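Local structure of putative exported protein (Bordetella pertussis Tohama I, 2PFZ) at residues 171-183 with 191-204. The protein binds pyroglutamic acid as the periplasmic solute receptor of what is probably a tripartite ATP-independent (TRAP) transport system. Sequence-based numbering, arbitrary orientation.
Sequences MATGVIDSYMSSG and TYEYIKKFYDTEAW. With PCA (pyroglutamic acid), chain B.
M180 CE pushes into a hollow formed by T201 OG1, A203 CB and the W204 indole, coming to 3.3 Å from W204 CZ3. A bend at chi3 (76°) turns the methyl into this recess, while M180 SD, 4.8 Å from the centroid of the W204 six-membered ring, makes an oblique Met-aromatic contact. T201 OG1 is hydrogen-bonded to Q122 O, and W204 NE1 to Y144 OH. At the other end I195 CD1 is the bump: it lies 3.6 Å from D177 O, and on its other side M171 SD and the edge of the Y179 ring sit next to each other. Y179 and T191 approach from opposite directions, and their hydroxyls share a hydrogen bond, OH to OG1 2.6 Å, near the plane of the tyrosine ring. One face of the Y194 ring is covered by the M171-A172 backbone, with A172 N 4.0 Å above its centre; G174 follows as a Schellman motif. F198 turns its ring edge to S181 O, CE1 at 3.5 Å. S181 OG and S182 OG donate to pyroglutamate OXT and OE, each at 2.7 Å. Strand 123-126 runs between strands 178-181 and 197-199, consistent with a DctP-type periplasmic binding protein whose ligand site lies at a strand's C-terminal end.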
loop_
_atom_site.group_PDB
_atom_site.type_symbol
_atom_site.label_atom_id
_atom_site.label_comp_id
_atom_site.label_asym_id
_atom_site.label_seq_id
_atom_site.Cartn_x
_atom_site.Cartn_y
_atom_site.Cartn_z
ATOM N N MET A 171 -2.348 -18.604 -6.714
ATOM C CA MET A 171 -1.790 -18.753 -8.050
ATOM C C MET A 171 -1.515 -20.212 -8.353
ATOM O O MET A 171 -1.829 -20.687 -9.440
ATOM C CB MET A 171 -0.506 -17.949 -8.205
ATOM C CG MET A 171 -0.738 -16.444 -8.349
ATOM S SD MET A 171 0.786 -15.521 -8.625
ATOM C CE MET A 171 1.618 -15.842 -7.079
ATOM N N ALA A 172 -0.948 -20.912 -7.375
ATOM C CA ALA A 172 -0.541 -22.309 -7.529
ATOM C C ALA A 172 -1.736 -23.225 -7.758
ATOM O O ALA A 172 -1.602 -24.269 -8.401
ATOM C CB ALA A 172 0.258 -22.765 -6.327
ATOM N N THR A 173 -2.899 -22.833 -7.246
ATOM C CA THR A 173 -4.125 -23.609 -7.444
ATOM C C THR A 173 -5.013 -23.057 -8.569
ATOM O O THR A 173 -6.037 -23.656 -8.908
ATOM C CB THR A 173 -4.950 -23.699 -6.147
ATOM O OG1 THR A 173 -5.410 -22.389 -5.778
ATOM C CG2 THR A 173 -4.121 -24.308 -5.015
ATOM N N GLY A 174 -4.634 -21.913 -9.133
ATOM C CA GLY A 174 -5.302 -21.386 -10.332
ATOM C C GLY A 174 -6.609 -20.649 -10.111
ATOM O O GLY A 174 -7.407 -20.469 -11.052
ATOM N N VAL A 175 -6.833 -20.188 -8.885
ATOM C CA VAL A 175 -8.030 -19.404 -8.590
ATOM C C VAL A 175 -7.990 -18.048 -9.299
ATOM O O VAL A 175 -9.039 -17.485 -9.649
ATOM C CB VAL A 175 -8.220 -19.213 -7.054
ATOM C CG1 VAL A 175 -9.439 -18.372 -6.761
ATOM C CG2 VAL A 175 -8.332 -20.584 -6.347
ATOM N N ILE A 176 -6.778 -17.521 -9.494
ATOM C CA ILE A 176 -6.556 -16.233 -10.172
ATOM C C ILE A 176 -5.394 -16.338 -11.160
ATOM O O ILE A 176 -4.435 -17.065 -10.906
ATOM C CB ILE A 176 -6.301 -15.070 -9.147
ATOM C CG1 ILE A 176 -4.992 -15.266 -8.349
ATOM C CG2 ILE A 176 -7.502 -14.877 -8.237
ATOM C CD1 ILE A 176 -3.746 -14.540 -8.970
ATOM N N ASP A 177 -5.483 -15.606 -12.272
ATOM C CA ASP A 177 -4.504 -15.684 -13.374
ATOM C C ASP A 177 -3.811 -14.344 -13.657
ATOM O O ASP A 177 -2.948 -14.239 -14.556
ATOM C CB ASP A 177 -5.183 -16.187 -14.675
ATOM C CG ASP A 177 -6.378 -15.314 -15.119
ATOM O OD1 ASP A 177 -6.492 -14.143 -14.709
ATOM O OD2 ASP A 177 -7.232 -15.788 -15.915
ATOM N N SER A 178 -4.234 -13.319 -12.916
ATOM C CA SER A 178 -3.854 -11.936 -13.174
ATOM C C SER A 178 -4.121 -11.111 -11.915
ATOM O O SER A 178 -4.931 -11.498 -11.077
ATOM C CB SER A 178 -4.683 -11.355 -14.326
ATOM O OG SER A 178 -6.067 -11.284 -13.978
ATOM N N TYR A 179 -3.423 -9.984 -11.811
ATOM C CA TYR A 179 -3.647 -8.974 -10.791
ATOM C C TYR A 179 -2.829 -7.691 -11.004
ATOM O O TYR A 179 -1.860 -7.677 -11.745
ATOM C CB TYR A 179 -3.411 -9.527 -9.381
ATOM C CG TYR A 179 -2.003 -9.883 -8.997
ATOM C CD1 TYR A 179 -1.439 -11.100 -9.388
ATOM C CD2 TYR A 179 -1.243 -9.038 -8.167
ATOM C CE1 TYR A 179 -0.146 -11.443 -9.010
ATOM C CE2 TYR A 179 0.054 -9.369 -7.807
ATOM C CZ TYR A 179 0.600 -10.582 -8.224
ATOM O OH TYR A 179 1.885 -10.952 -7.843
ATOM N N MET A 180 -3.229 -6.616 -10.332
ATOM C CA MET A 180 -2.365 -5.437 -10.238
ATOM C C MET A 180 -1.681 -5.356 -8.883
ATOM O O MET A 180 -2.297 -5.645 -7.860
ATOM C CB MET A 180 -3.092 -4.152 -10.580
ATOM C CG MET A 180 -3.473 -4.082 -12.065
ATOM S SD MET A 180 -4.276 -2.551 -12.535
ATOM C CE MET A 180 -2.874 -1.439 -12.590
ATOM N N SER A 181 -0.377 -5.073 -8.927
ATOM C CA SER A 181 0.490 -4.932 -7.744
ATOM C C SER A 181 1.859 -4.419 -8.210
ATOM O O SER A 181 2.014 -3.986 -9.358
ATOM C CB SER A 181 0.686 -6.266 -7.024
ATOM O OG SER A 181 1.289 -6.072 -5.750
ATOM N N SER A 182 2.844 -4.484 -7.308
ATOM C CA SER A 182 4.183 -3.978 -7.542
ATOM C C SER A 182 5.093 -5.122 -8.011
ATOM O O SER A 182 4.742 -6.290 -7.871
ATOM C CB SER A 182 4.734 -3.385 -6.255
ATOM O OG SER A 182 4.650 -4.330 -5.193
ATOM N N GLY A 183 6.242 -4.775 -8.591
ATOM C CA GLY A 183 7.289 -5.755 -8.863
ATOM C C GLY A 183 7.725 -6.450 -7.581
ATOM O O GLY A 183 8.061 -7.642 -7.602
ATOM N N THR A 191 5.709 -14.859 -8.457
ATOM C CA THR A 191 4.609 -14.768 -9.442
ATOM C C THR A 191 5.051 -15.227 -10.837
ATOM O O THR A 191 4.256 -15.753 -11.609
ATOM C CB THR A 191 4.023 -13.330 -9.466
ATOM O OG1 THR A 191 3.254 -13.153 -8.283
ATOM C CG2 THR A 191 3.080 -13.089 -10.658
ATOM N N TYR A 192 6.338 -15.048 -11.124
ATOM C CA TYR A 192 6.937 -15.490 -12.384
ATOM C C TYR A 192 6.802 -16.992 -12.682
ATOM O O TYR A 192 6.893 -17.408 -13.848
ATOM C CB TYR A 192 8.399 -15.064 -12.453
ATOM C CG TYR A 192 9.262 -15.529 -11.297
ATOM C CD1 TYR A 192 9.585 -14.663 -10.250
ATOM C CD2 TYR A 192 9.768 -16.833 -11.251
ATOM C CE1 TYR A 192 10.394 -15.087 -9.181
ATOM C CE2 TYR A 192 10.575 -17.256 -10.198
ATOM C CZ TYR A 192 10.875 -16.386 -9.171
ATOM O OH TYR A 192 11.686 -16.812 -8.153
ATOM N N GLU A 193 6.592 -17.802 -11.651
ATOM C CA GLU A 193 6.339 -19.227 -11.857
ATOM C C GLU A 193 5.000 -19.483 -12.594
ATOM O O GLU A 193 4.863 -20.465 -13.331
ATOM C CB GLU A 193 6.419 -19.978 -10.524
ATOM C CG GLU A 193 7.826 -19.994 -9.937
ATOM C CD GLU A 193 7.921 -20.672 -8.585
ATOM O OE1 GLU A 193 6.874 -20.886 -7.947
ATOM O OE2 GLU A 193 9.054 -20.997 -8.155
ATOM N N TYR A 194 4.041 -18.570 -12.445
ATOM C CA TYR A 194 2.677 -18.800 -12.901
ATOM C C TYR A 194 2.159 -17.767 -13.870
ATOM O O TYR A 194 1.246 -18.042 -14.652
ATOM C CB TYR A 194 1.733 -18.844 -11.701
ATOM C CG TYR A 194 2.042 -19.959 -10.743
ATOM C CD1 TYR A 194 1.625 -21.261 -11.010
ATOM C CD2 TYR A 194 2.758 -19.719 -9.574
ATOM C CE1 TYR A 194 1.917 -22.299 -10.126
ATOM C CE2 TYR A 194 3.045 -20.748 -8.685
ATOM C CZ TYR A 194 2.621 -22.030 -8.967
ATOM O OH TYR A 194 2.903 -23.052 -8.083
ATOM N N ILE A 195 2.727 -16.567 -13.799
ATOM C CA ILE A 195 2.252 -15.450 -14.610
ATOM C C ILE A 195 3.461 -14.814 -15.301
ATOM O O ILE A 195 4.454 -14.510 -14.653
ATOM C CB ILE A 195 1.463 -14.431 -13.741
ATOM C CG1 ILE A 195 0.286 -15.115 -13.040
ATOM C CG2 ILE A 195 0.959 -13.288 -14.578
ATOM C CD1 ILE A 195 -0.456 -14.255 -12.015
ATOM N N LYS A 196 3.366 -14.617 -16.613
ATOM C CA LYS A 196 4.546 -14.350 -17.443
ATOM C C LYS A 196 4.801 -12.913 -17.901
ATOM O O LYS A 196 5.845 -12.654 -18.498
ATOM C CB LYS A 196 4.528 -15.252 -18.684
ATOM C CG LYS A 196 5.545 -16.354 -18.652
ATOM C CD LYS A 196 5.213 -17.367 -17.578
ATOM C CE LYS A 196 6.477 -17.936 -17.008
ATOM N NZ LYS A 196 6.161 -19.119 -16.177
ATOM N N LYS A 197 3.842 -12.011 -17.686
ATOM C CA LYS A 197 3.966 -10.626 -18.150
ATOM C C LYS A 197 3.713 -9.692 -16.978
ATOM O O LYS A 197 2.937 -10.023 -16.079
ATOM C CB LYS A 197 2.961 -10.295 -19.280
ATOM C CG LYS A 197 3.086 -11.147 -20.565
ATOM C CD LYS A 197 1.916 -10.886 -21.510
ATOM C CE LYS A 197 1.776 -11.952 -22.630
ATOM N NZ LYS A 197 3.084 -12.506 -23.075
ATOM N N PHE A 198 4.378 -8.537 -16.987
ATOM C CA PHE A 198 4.042 -7.421 -16.101
ATOM C C PHE A 198 4.035 -6.165 -16.968
ATOM O O PHE A 198 5.083 -5.763 -17.491
ATOM C CB PHE A 198 5.088 -7.295 -14.986
ATOM C CG PHE A 198 4.886 -6.127 -14.064
ATOM C CD1 PHE A 198 3.930 -6.173 -13.058
ATOM C CD2 PHE A 198 5.715 -5.004 -14.148
ATOM C CE1 PHE A 198 3.740 -5.084 -12.177
ATOM C CE2 PHE A 198 5.544 -3.921 -13.287
ATOM C CZ PHE A 198 4.575 -3.964 -12.285
ATOM N N TYR A 199 2.854 -5.593 -17.151
ATOM C CA TYR A 199 2.672 -4.308 -17.809
ATOM C C TYR A 199 2.931 -3.230 -16.764
ATOM O O TYR A 199 2.182 -3.103 -15.789
ATOM C CB TYR A 199 1.245 -4.201 -18.339
ATOM C CG TYR A 199 1.008 -5.175 -19.467
ATOM C CD1 TYR A 199 1.266 -4.806 -20.780
ATOM C CD2 TYR A 199 0.560 -6.474 -19.218
ATOM C CE1 TYR A 199 1.077 -5.720 -21.822
ATOM C CE2 TYR A 199 0.354 -7.381 -20.253
ATOM C CZ TYR A 199 0.628 -6.989 -21.547
ATOM O OH TYR A 199 0.439 -7.870 -22.577
ATOM N N ASP A 200 4.003 -2.477 -16.989
ATOM C CA ASP A 200 4.490 -1.449 -16.064
ATOM C C ASP A 200 3.642 -0.180 -16.196
ATOM O O ASP A 200 4.143 0.893 -16.580
ATOM C CB ASP A 200 5.958 -1.181 -16.410
ATOM C CG ASP A 200 6.724 -0.413 -15.326
ATOM O OD1 ASP A 200 6.284 -0.363 -14.149
ATOM O OD2 ASP A 200 7.816 0.092 -15.658
ATOM N N THR A 201 2.363 -0.287 -15.843
ATOM C CA THR A 201 1.435 0.840 -15.990
ATOM C C THR A 201 1.683 1.992 -15.018
ATOM O O THR A 201 1.192 3.115 -15.250
ATOM C CB THR A 201 -0.035 0.393 -15.886
ATOM O OG1 THR A 201 -0.254 -0.331 -14.660
ATOM C CG2 THR A 201 -0.374 -0.520 -17.076
ATOM N N GLU A 202 2.390 1.710 -13.915
ATOM C CA GLU A 202 2.647 2.733 -12.891
ATOM C C GLU A 202 1.352 3.489 -12.599
ATOM O O GLU A 202 1.340 4.729 -12.449
ATOM C CB GLU A 202 3.784 3.708 -13.316
ATOM C CG GLU A 202 5.066 3.007 -13.779
ATOM C CD GLU A 202 6.240 3.961 -13.946
ATOM O OE1 GLU A 202 6.092 4.991 -14.647
ATOM O OE2 GLU A 202 7.309 3.670 -13.357
ATOM N N ALA A 203 0.265 2.732 -12.449
ATOM C CA ALA A 203 -1.086 3.302 -12.385
ATOM C C ALA A 203 -1.379 4.063 -11.110
ATOM O O ALA A 203 -2.132 5.050 -11.124
ATOM C CB ALA A 203 -2.170 2.206 -12.658
ATOM N N TRP A 204 -0.782 3.611 -10.009
ATOM C CA TRP A 204 -0.901 4.317 -8.729
ATOM C C TRP A 204 0.219 3.813 -7.839
ATOM O O TRP A 204 0.913 2.861 -8.202
ATOM C CB TRP A 204 -2.297 4.121 -8.082
ATOM C CG TRP A 204 -2.626 2.753 -7.588
ATOM C CD1 TRP A 204 -2.450 2.268 -6.302
ATOM C CD2 TRP A 204 -3.220 1.697 -8.338
ATOM N NE1 TRP A 204 -2.865 0.948 -6.233
ATOM C CE2 TRP A 204 -3.349 0.576 -7.468
ATOM C CE3 TRP A 204 -3.638 1.574 -9.680
ATOM C CZ2 TRP A 204 -3.893 -0.646 -7.892
ATOM C CZ3 TRP A 204 -4.186 0.347 -10.106
ATOM C CH2 TRP A 204 -4.297 -0.753 -9.211
HETATM N N PCA B . 1.667 -5.224 -2.958
HETATM C CA PCA B . 0.593 -5.383 -1.957
HETATM C CB PCA B . -0.283 -4.131 -1.891
HETATM C CG PCA B . 0.263 -3.177 -2.936
HETATM C CD PCA B . 1.464 -3.893 -3.482
HETATM O OE PCA B . 2.252 -3.378 -4.290
HETATM C C PCA B . -0.277 -6.524 -2.431
HETATM O O PCA B . -1.060 -7.106 -1.669
HETATM O OXT PCA B . -0.195 -6.875 -3.619
#